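Local coordinates for fimbrial protein MyfA,Fimbrial protein MyfA,Fimbrial protein MyfA (Yersinia enterocolitica, PDB 5LND), which forms the shaft of Myf fimbriae as their major pilus subunit, assembling into a large homopolymer that is a probable virulence factor of pathogenic serotypes, at residues Ala24-Met29 / Glu83-Leu88; Val40-Ala45 / Tyr99-Arg104. All blocks are in the same frame, centred on the assembly; numbering follows the deposited sequence.

Overall arrangement
Interactions 1 and 2 lie in the two sheets of the Ig-like beta sandwich, and their centres are about 13 Å apart. Both are partly buried. Interaction 1 has 6 of 11 touching residues buried, and its centre is about 5 Å from the chain centre. Interaction 2 has 4 of 9 buried and one exposed, with its centre about 8 Å away. They meet in the sandwich interior: Phe25 packs on Phe101, and Leu27 and Met29 pack on Val40. Interaction 1 carries a histidine, a threonine and a glutamate on its outer face. Interaction 2 carries two arginines, and Thr43 and Thr102 bond through a hydroxyl. The first is a nearly antiparallel pair with a bulge, the second a strongly crossed and shorter one.

Interaction 1. Residues Ala24-Met29 / Glu83-Leu88; sequences AFHLVM and EATFFL
His26 and Glu83 meet on the outer face of this antiparallel strand pair. The imidazole has the carboxylate at its edge, with the two planes 77° apart. His26 CE1 lies 3.2 Å from Glu83 OE1. With CG anti to the backbone N (chi1 -177°), the His26 ring leans across to the other strand. There ND1 forms a weak, long hydrogen bond of 3.5 Å with Thr85 OG1, which also sits at the ring edge. The other carboxylate oxygen, Glu83 OE2, makes a salt bridge with Arg81, the stronger polar partner of Glu83.

On the inner face Phe86 turns its ring edge to Leu27. Phe86 CE2 is 3.9 Å from Leu27 CB and also touches Leu27 CD2. Phe25 comes alongside at its base, with Phe25 CB 4.2 Å from Phe86 CB, while its ring swings clear of the partner strand.

Ala24 and Phe25 together face Phe86 in a classic beta bulge. Phe86 O accepts from both Ala24 N, at 2.8 Å, and Phe25 N, at 3.1 Å. Both donors lie in the carbonyl plane. Further along, Leu27 N and Ala84 O bond at 2.8 Å, and Ala84 N returns a bond to Leu27 O.

Strand 22-30 is the middle strand of its sheet, between 3-8 and 81-88. The Phe25 ring stacks with Phe6 of strand 3-8, and Phe86 meets Trp73 edge-to-face. Across the sandwich, Phe25 rests on Met51 and Leu27 on Val40, both of strand 37-52, and Phe25 also touches Ala126 of strand 118-130.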
ATOM      1  N   ALA B  24       8.598  -8.780 -13.014  1.00 20.87           N
ATOM      2  CA  ALA B  24       7.271  -8.183 -13.080  1.00 19.10           C
ATOM      3  C   ALA B  24       7.017  -7.480 -14.409  1.00 19.43           C
ATOM      4  O   ALA B  24       5.918  -7.556 -14.958  1.00 19.44           O
ATOM      5  CB  ALA B  24       7.067  -7.224 -11.924  1.00 17.19           C
ATOM      6  N   PHE B  25       8.029  -6.772 -14.900  1.00 19.85           N
ATOM      7  CA  PHE B  25       7.917  -6.036 -16.153  1.00 19.66           C
ATOM      8  C   PHE B  25       9.149  -6.235 -17.019  1.00 20.03           C
ATOM      9  O   PHE B  25      10.250  -6.444 -16.510  1.00 18.17           O
ATOM     10  CB  PHE B  25       7.751  -4.532 -15.903  1.00 18.83           C
ATOM     11  CG  PHE B  25       6.465  -4.148 -15.223  1.00 19.39           C
ATOM     12  CD1 PHE B  25       5.241  -4.319 -15.855  1.00 20.82           C
ATOM     13  CD2 PHE B  25       6.486  -3.579 -13.961  1.00 19.31           C
ATOM     14  CE1 PHE B  25       4.063  -3.956 -15.221  1.00 19.70           C
ATOM     15  CE2 PHE B  25       5.315  -3.204 -13.337  1.00 17.29           C
ATOM     16  CZ  PHE B  25       4.105  -3.397 -13.970  1.00 17.46           C
ATOM     17  N   HIS B  26       8.953  -6.153 -18.331  1.00 18.84           N
ATOM     18  CA  HIS B  26      10.067  -6.182 -19.263  1.00 22.67           C
ATOM     19  C   HIS B  26      10.014  -4.975 -20.183  1.00 21.84           C
ATOM     20  O   HIS B  26       8.955  -4.647 -20.725  1.00 18.55           O
ATOM     21  CB  HIS B  26      10.058  -7.465 -20.083  1.00 23.39           C
ATOM     22  CG  HIS B  26      11.219  -7.589 -21.022  1.00 24.08           C
ATOM     23  ND1 HIS B  26      12.509  -7.812 -20.590  1.00 24.28           N
ATOM     24  CD2 HIS B  26      11.282  -7.531 -22.375  1.00 27.06           C
ATOM     25  CE1 HIS B  26      13.316  -7.886 -21.634  1.00 26.39           C
ATOM     26  NE2 HIS B  26      12.595  -7.718 -22.729  1.00 29.36           N
ATOM     27  N   LEU B  27      11.163  -4.328 -20.358  1.00 20.65           N
ATOM     28  CA  LEU B  27      11.249  -3.096 -21.127  1.00 18.84           C
ATOM     29  C   LEU B  27      12.257  -3.237 -22.249  1.00 21.52           C
ATOM     30  O   LEU B  27      13.325  -3.810 -22.052  1.00 23.86           O
ATOM     31  CB  LEU B  27      11.673  -1.947 -20.212  1.00 19.60           C
ATOM     32  CG  LEU B  27      12.139  -0.666 -20.909  1.00 17.09           C
ATOM     33  CD1 LEU B  27      10.998   0.035 -21.577  1.00 16.20           C
ATOM     34  CD2 LEU B  27      12.811   0.241 -19.917  1.00 15.63           C
ATOM     35  N   VAL B  28      11.914  -2.723 -23.429  1.00 22.05           N
ATOM     36  CA  VAL B  28      12.841  -2.701 -24.555  1.00 22.69           C
ATOM     37  C   VAL B  28      12.897  -1.313 -25.169  1.00 20.69           C
ATOM     38  O   VAL B  28      11.895  -0.815 -25.670  1.00 21.35           O
ATOM     39  CB  VAL B  28      12.438  -3.709 -25.645  1.00 24.48           C
ATOM     40  CG1 VAL B  28      13.445  -3.687 -26.772  1.00 24.33           C
ATOM     41  CG2 VAL B  28      12.351  -5.099 -25.061  1.00 24.55           C
ATOM     42  N   MET B  29      14.071  -0.693 -25.131  1.00 21.58           N
ATOM     43  CA  MET B  29      14.252   0.640 -25.695  1.00 20.62           C
ATOM     44  C   MET B  29      15.179   0.570 -26.911  1.00 22.27           C
ATOM     45  O   MET B  29      16.358   0.239 -26.783  1.00 20.13           O
ATOM     46  CB  MET B  29      14.815   1.598 -24.636  1.00 19.09           C
ATOM     47  CG  MET B  29      13.925   1.800 -23.411  1.00 17.75           C
ATOM     48  SD  MET B  29      14.716   2.652 -22.040  1.00 14.29           S
ATOM     49  CE  MET B  29      15.854   1.405 -21.466  1.00 16.42           C
ATOM     50  N   GLU B  83      17.575  -3.815 -23.248  1.00 24.69           N
ATOM     51  CA  GLU B  83      16.502  -4.478 -22.531  1.00 26.35           C
ATOM     52  C   GLU B  83      16.719  -4.371 -21.037  1.00 23.09           C
ATOM     53  O   GLU B  83      17.860  -4.329 -20.565  1.00 24.67           O
ATOM     54  CB  GLU B  83      16.433  -5.946 -22.922  1.00 30.05           C
ATOM     55  CG  GLU B  83      16.447  -6.168 -24.413  1.00 30.23           C
ATOM     56  CD  GLU B  83      15.923  -7.520 -24.788  1.00 37.95           C
ATOM     57  OE1 GLU B  83      15.565  -8.293 -23.876  1.00 45.54           O
ATOM     58  OE2 GLU B  83      15.858  -7.809 -25.994  1.00 40.03           O
ATOM     59  N   ALA B  84      15.617  -4.339 -20.297  1.00 20.57           N
ATOM     60  CA  ALA B  84      15.673  -4.354 -18.841  1.00 19.92           C
ATOM     61  C   ALA B  84      14.485  -5.115 -18.300  1.00 20.55           C
ATOM     62  O   ALA B  84      13.375  -4.968 -18.808  1.00 23.51           O
ATOM     63  CB  ALA B  84      15.692  -2.952 -18.290  1.00 18.84           C
ATOM     64  N   THR B  85      14.723  -5.937 -17.282  1.00 19.88           N
ATOM     65  CA  THR B  85      13.633  -6.558 -16.537  1.00 20.20           C
ATOM     66  C   THR B  85      13.520  -5.885 -15.177  1.00 19.55           C
ATOM     67  O   THR B  85      14.527  -5.638 -14.514  1.00 19.18           O
ATOM     68  CB  THR B  85      13.846  -8.062 -16.340  1.00 19.73           C
ATOM     69  OG1 THR B  85      14.071  -8.685 -17.607  1.00 20.72           O
ATOM     70  CG2 THR B  85      12.627  -8.698 -15.689  1.00 21.03           C
ATOM     71  N   PHE B  86      12.297  -5.571 -14.771  1.00 19.85           N
ATOM     72  CA  PHE B  86      12.072  -5.016 -13.451  1.00 21.33           C
ATOM     73  C   PHE B  86      11.486  -6.100 -12.569  1.00 22.53           C
ATOM     74  O   PHE B  86      10.434  -6.664 -12.879  1.00 22.31           O
ATOM     75  CB  PHE B  86      11.151  -3.797 -13.524  1.00 18.64           C
ATOM     76  CG  PHE B  86      11.741  -2.644 -14.284  1.00 17.09           C
ATOM     77  CD1 PHE B  86      12.428  -1.638 -13.619  1.00 15.41           C
ATOM     78  CD2 PHE B  86      11.611  -2.570 -15.669  1.00 18.26           C
ATOM     79  CE1 PHE B  86      12.977  -0.571 -14.321  1.00 17.32           C
ATOM     80  CE2 PHE B  86      12.161  -1.508 -16.382  1.00 16.63           C
ATOM     81  CZ  PHE B  86      12.843  -0.510 -15.702  1.00 17.73           C
ATOM     82  N   PHE B  87      12.181  -6.400 -11.479  1.00 19.69           N
ATOM     83  CA  PHE B  87      11.785  -7.502 -10.626  1.00 19.74           C
ATOM     84  C   PHE B  87      11.426  -7.021  -9.225  1.00 21.03           C
ATOM     85  O   PHE B  87      11.780  -5.910  -8.831  1.00 18.34           O
ATOM     86  CB  PHE B  87      12.902  -8.541 -10.561  1.00 20.64           C
ATOM     87  CG  PHE B  87      14.162  -8.031  -9.934  1.00 21.37           C
ATOM     88  CD1 PHE B  87      14.330  -8.062  -8.560  1.00 18.79           C
ATOM     89  CD2 PHE B  87      15.181  -7.516 -10.719  1.00 22.96           C
ATOM     90  CE1 PHE B  87      15.476  -7.586  -7.986  1.00 20.81           C
ATOM     91  CE2 PHE B  87      16.338  -7.035 -10.147  1.00 22.06           C
ATOM     92  CZ  PHE B  87      16.485  -7.070  -8.776  1.00 21.20           C
ATOM     93  N   LEU B  88      10.715  -7.865  -8.483  1.00 20.59           N
ATOM     94  CA  LEU B  88      10.419  -7.606  -7.083  1.00 19.74           C
ATOM     95  C   LEU B  88      11.491  -8.300  -6.253  1.00 20.96           C
ATOM     96  O   LEU B  88      11.934  -9.386  -6.604  1.00 20.75           O
ATOM     97  CB  LEU B  88       9.042  -8.147  -6.738  1.00 19.74           C
ATOM     98  CG  LEU B  88       7.914  -7.710  -7.657  1.00 16.95           C
ATOM     99  CD1 LEU B  88       6.589  -8.216  -7.133  1.00 18.84           C
ATOM    100  CD2 LEU B  88       7.906  -6.198  -7.800  1.00 18.51           C
TER

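Interaction 2. Residues Val40-Ala45 / Tyr99-Arg104; sequences VRPTGA and YQFTGR
The guanidinium groups of Arg41 and Arg104 lie in nearly parallel planes, 10° apart, and the two chains run side by side pointing the same way. Arg104 NH2 approaches the Arg41 group obliquely and comes within 3.5 Å of Arg41 CD. Thr43 CG2 meets the Arg104 group obliquely as well. The Phe101 ring is met obliquely by Pro42, with Phe101 CZ 4.0 Å from Pro42 CA.

The contact joins strands 37-52 and 97-108 in one sheet of the Ig-like beta sandwich. Phe101 faces the interior, and both it and Pro42 touch Trp73 of strand 72-75. Arg41 and Arg104 form an antiparallel hydrogen-bonded pair, with Arg104 N to Arg41 O at 2.8 Å. Thr43 N bonds Thr102 O at 3.0 Å, from above the carbonyl plane. Thr102 OG1 lies between its own backbone N and carbonyl carbon (chi1 54°), where it donates to Thr43 O at 2.6 Å. This donor too sits above the carbonyl plane, 50° out of it and not on a lone pair. The hydroxyl bond extends the link between the segments past the paired arginines.

Glu106 makes salt bridges with both arginines, through OE1 to Arg41 NE and OE2 to Arg104 NE. The shared carboxylate probably offsets their like charges.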
ATOM      1  N   VAL B  40      14.601   6.175 -17.664  1.00 14.26           N
ATOM      2  CA  VAL B  40      13.264   5.673 -17.389  1.00 15.74           C
ATOM      3  C   VAL B  40      12.785   6.399 -16.138  1.00 16.11           C
ATOM      4  O   VAL B  40      13.307   6.168 -15.047  1.00 16.12           O
ATOM      5  CB  VAL B  40      13.221   4.143 -17.199  1.00 14.74           C
ATOM      6  CG1 VAL B  40      11.782   3.655 -17.093  1.00 14.17           C
ATOM      7  CG2 VAL B  40      13.913   3.449 -18.333  1.00 12.94           C
ATOM      8  N   ARG B  41      11.818   7.300 -16.308  1.00 15.76           N
ATOM      9  CA  ARG B  41      11.348   8.140 -15.215  1.00 17.95           C
ATOM     10  C   ARG B  41       9.937   7.780 -14.762  1.00 18.29           C
ATOM     11  O   ARG B  41       8.985   7.920 -15.528  1.00 19.83           O
ATOM     12  CB  ARG B  41      11.346   9.603 -15.651  1.00 19.54           C
ATOM     13  CG  ARG B  41      12.651  10.105 -16.235  1.00 17.34           C
ATOM     14  CD  ARG B  41      12.628  11.605 -16.291  1.00 18.89           C
ATOM     15  NE  ARG B  41      13.916  12.179 -16.652  1.00 19.74           N
ATOM     16  CZ  ARG B  41      14.718  12.777 -15.782  1.00 19.16           C
ATOM     17  NH1 ARG B  41      14.342  12.860 -14.522  1.00 21.52           N
ATOM     18  NH2 ARG B  41      15.882  13.289 -16.162  1.00 18.99           N
ATOM     19  N   PRO B  42       9.791   7.349 -13.501  1.00 18.37           N
ATOM     20  CA  PRO B  42       8.465   7.020 -12.954  1.00 17.75           C
ATOM     21  C   PRO B  42       7.519   8.212 -12.978  1.00 18.17           C
ATOM     22  O   PRO B  42       7.955   9.342 -12.775  1.00 20.84           O
ATOM     23  CB  PRO B  42       8.767   6.644 -11.500  1.00 15.78           C
ATOM     24  CG  PRO B  42      10.199   6.223 -11.497  1.00 19.16           C
ATOM     25  CD  PRO B  42      10.873   7.086 -12.536  1.00 18.49           C
ATOM     26  N   THR B  43       6.239   7.969 -13.226  1.00 17.74           N
ATOM     27  CA  THR B  43       5.280   9.063 -13.269  1.00 17.83           C
ATOM     28  C   THR B  43       4.023   8.736 -12.475  1.00 20.78           C
ATOM     29  O   THR B  43       3.695   7.566 -12.271  1.00 19.27           O
ATOM     30  CB  THR B  43       4.894   9.460 -14.727  1.00 20.12           C
ATOM     31  OG1 THR B  43       4.063   8.449 -15.309  1.00 21.37           O
ATOM     32  CG2 THR B  43       6.141   9.699 -15.615  1.00 18.65           C
ATOM     33  N   GLY B  44       3.321   9.772 -12.028  1.00 20.38           N
ATOM     34  CA  GLY B  44       2.059   9.584 -11.342  1.00 19.30           C
ATOM     35  C   GLY B  44       2.147   8.831 -10.032  1.00 19.14           C
ATOM     36  O   GLY B  44       2.948   9.166  -9.165  1.00 21.75           O
ATOM     37  N   ALA B  45       1.301   7.814  -9.900  1.00 19.21           N
ATOM     38  CA  ALA B  45       1.278   6.948  -8.738  1.00 20.10           C
ATOM     39  C   ALA B  45       2.648   6.316  -8.515  1.00 20.86           C
ATOM     40  O   ALA B  45       3.104   6.171  -7.385  1.00 19.51           O
ATOM     41  CB  ALA B  45       0.228   5.880  -8.924  1.00 18.01           C
ATOM     42  N   TYR B  99      -1.254  -4.380 -10.247  1.00 21.82           N
ATOM     43  CA  TYR B  99      -0.323  -3.304  -9.964  1.00 21.00           C
ATOM     44  C   TYR B  99       0.186  -2.633 -11.217  1.00 19.17           C
ATOM     45  O   TYR B  99       0.780  -3.274 -12.079  1.00 19.31           O
ATOM     46  CB  TYR B  99       0.860  -3.824  -9.182  1.00 19.73           C
ATOM     47  CG  TYR B  99       0.586  -4.310  -7.792  1.00 20.23           C
ATOM     48  CD1 TYR B  99       0.789  -3.477  -6.705  1.00 20.26           C
ATOM     49  CD2 TYR B  99       0.186  -5.618  -7.558  1.00 20.62           C
ATOM     50  CE1 TYR B  99       0.580  -3.918  -5.427  1.00 20.30           C
ATOM     51  CE2 TYR B  99      -0.028  -6.070  -6.276  1.00 22.67           C
ATOM     52  CZ  TYR B  99       0.166  -5.211  -5.220  1.00 21.20           C
ATOM     53  OH  TYR B  99      -0.038  -5.644  -3.938  1.00 21.43           O
ATOM     54  N   GLN B 100      -0.021  -1.327 -11.291  1.00 19.07           N
ATOM     55  CA  GLN B 100       0.336  -0.574 -12.476  1.00 19.44           C
ATOM     56  C   GLN B 100       1.603   0.239 -12.285  1.00 18.41           C
ATOM     57  O   GLN B 100       1.796   0.887 -11.264  1.00 19.34           O
ATOM     58  CB  GLN B 100      -0.806   0.362 -12.851  1.00 20.77           C
ATOM     59  CG  GLN B 100      -0.629   1.035 -14.186  1.00 20.63           C
ATOM     60  CD  GLN B 100      -1.685   2.088 -14.452  1.00 24.30           C
ATOM     61  OE1 GLN B 100      -2.104   2.811 -13.548  1.00 23.38           O
ATOM     62  NE2 GLN B 100      -2.111   2.190 -15.705  1.00 25.58           N
ATOM     63  N   PHE B 101       2.474   0.192 -13.278  1.00 21.36           N
ATOM     64  CA  PHE B 101       3.566   1.134 -13.337  1.00 17.59           C
ATOM     65  C   PHE B 101       3.353   2.050 -14.532  1.00 18.53           C
ATOM     66  O   PHE B 101       3.028   1.601 -15.632  1.00 18.37           O
ATOM     67  CB  PHE B 101       4.910   0.424 -13.431  1.00 15.76           C
ATOM     68  CG  PHE B 101       6.069   1.361 -13.535  1.00 18.32           C
ATOM     69  CD1 PHE B 101       6.655   1.887 -12.393  1.00 16.62           C
ATOM     70  CD2 PHE B 101       6.563   1.737 -14.781  1.00 16.63           C
ATOM     71  CE1 PHE B 101       7.723   2.759 -12.493  1.00 16.33           C
ATOM     72  CE2 PHE B 101       7.628   2.607 -14.890  1.00 15.86           C
ATOM     73  CZ  PHE B 101       8.208   3.122 -13.747  1.00 18.53           C
ATOM     74  N   THR B 102       3.521   3.343 -14.288  1.00 18.85           N
ATOM     75  CA  THR B 102       3.518   4.340 -15.332  1.00 17.75           C
ATOM     76  C   THR B 102       4.860   5.044 -15.297  1.00 16.70           C
ATOM     77  O   THR B 102       5.451   5.244 -14.229  1.00 15.95           O
ATOM     78  CB  THR B 102       2.379   5.358 -15.141  1.00 20.41           C
ATOM     79  OG1 THR B 102       2.445   5.939 -13.830  1.00 19.03           O
ATOM     80  CG2 THR B 102       1.043   4.678 -15.313  1.00 19.77           C
ATOM     81  N   GLY B 103       5.355   5.400 -16.472  1.00 18.01           N
ATOM     82  CA  GLY B 103       6.616   6.099 -16.562  1.00 19.60           C
ATOM     83  C   GLY B 103       6.848   6.687 -17.934  1.00 18.46           C
ATOM     84  O   GLY B 103       6.077   6.442 -18.861  1.00 16.82           O
ATOM     85  N   ARG B 104       7.916   7.470 -18.056  1.00 20.73           N
ATOM     86  CA  ARG B 104       8.280   8.092 -19.322  1.00 18.24           C
ATOM     87  C   ARG B 104       9.690   7.695 -19.706  1.00 17.23           C
ATOM     88  O   ARG B 104      10.626   7.846 -18.921  1.00 18.84           O
ATOM     89  CB  ARG B 104       8.198   9.610 -19.217  1.00 20.44           C
ATOM     90  CG  ARG B 104       8.710  10.332 -20.444  1.00 19.15           C
ATOM     91  CD  ARG B 104       8.440  11.817 -20.367  1.00 21.83           C
ATOM     92  NE  ARG B 104       9.317  12.485 -19.413  1.00 23.15           N
ATOM     93  CZ  ARG B 104       8.976  12.802 -18.164  1.00 26.95           C
ATOM     94  NH1 ARG B 104       7.765  12.517 -17.700  1.00 25.06           N
ATOM     95  NH2 ARG B 104       9.849  13.407 -17.373  1.00 24.99           N
TER
HETATM   96  O   HOH W   1       3.437   8.093 -17.753  1.00 20.06           O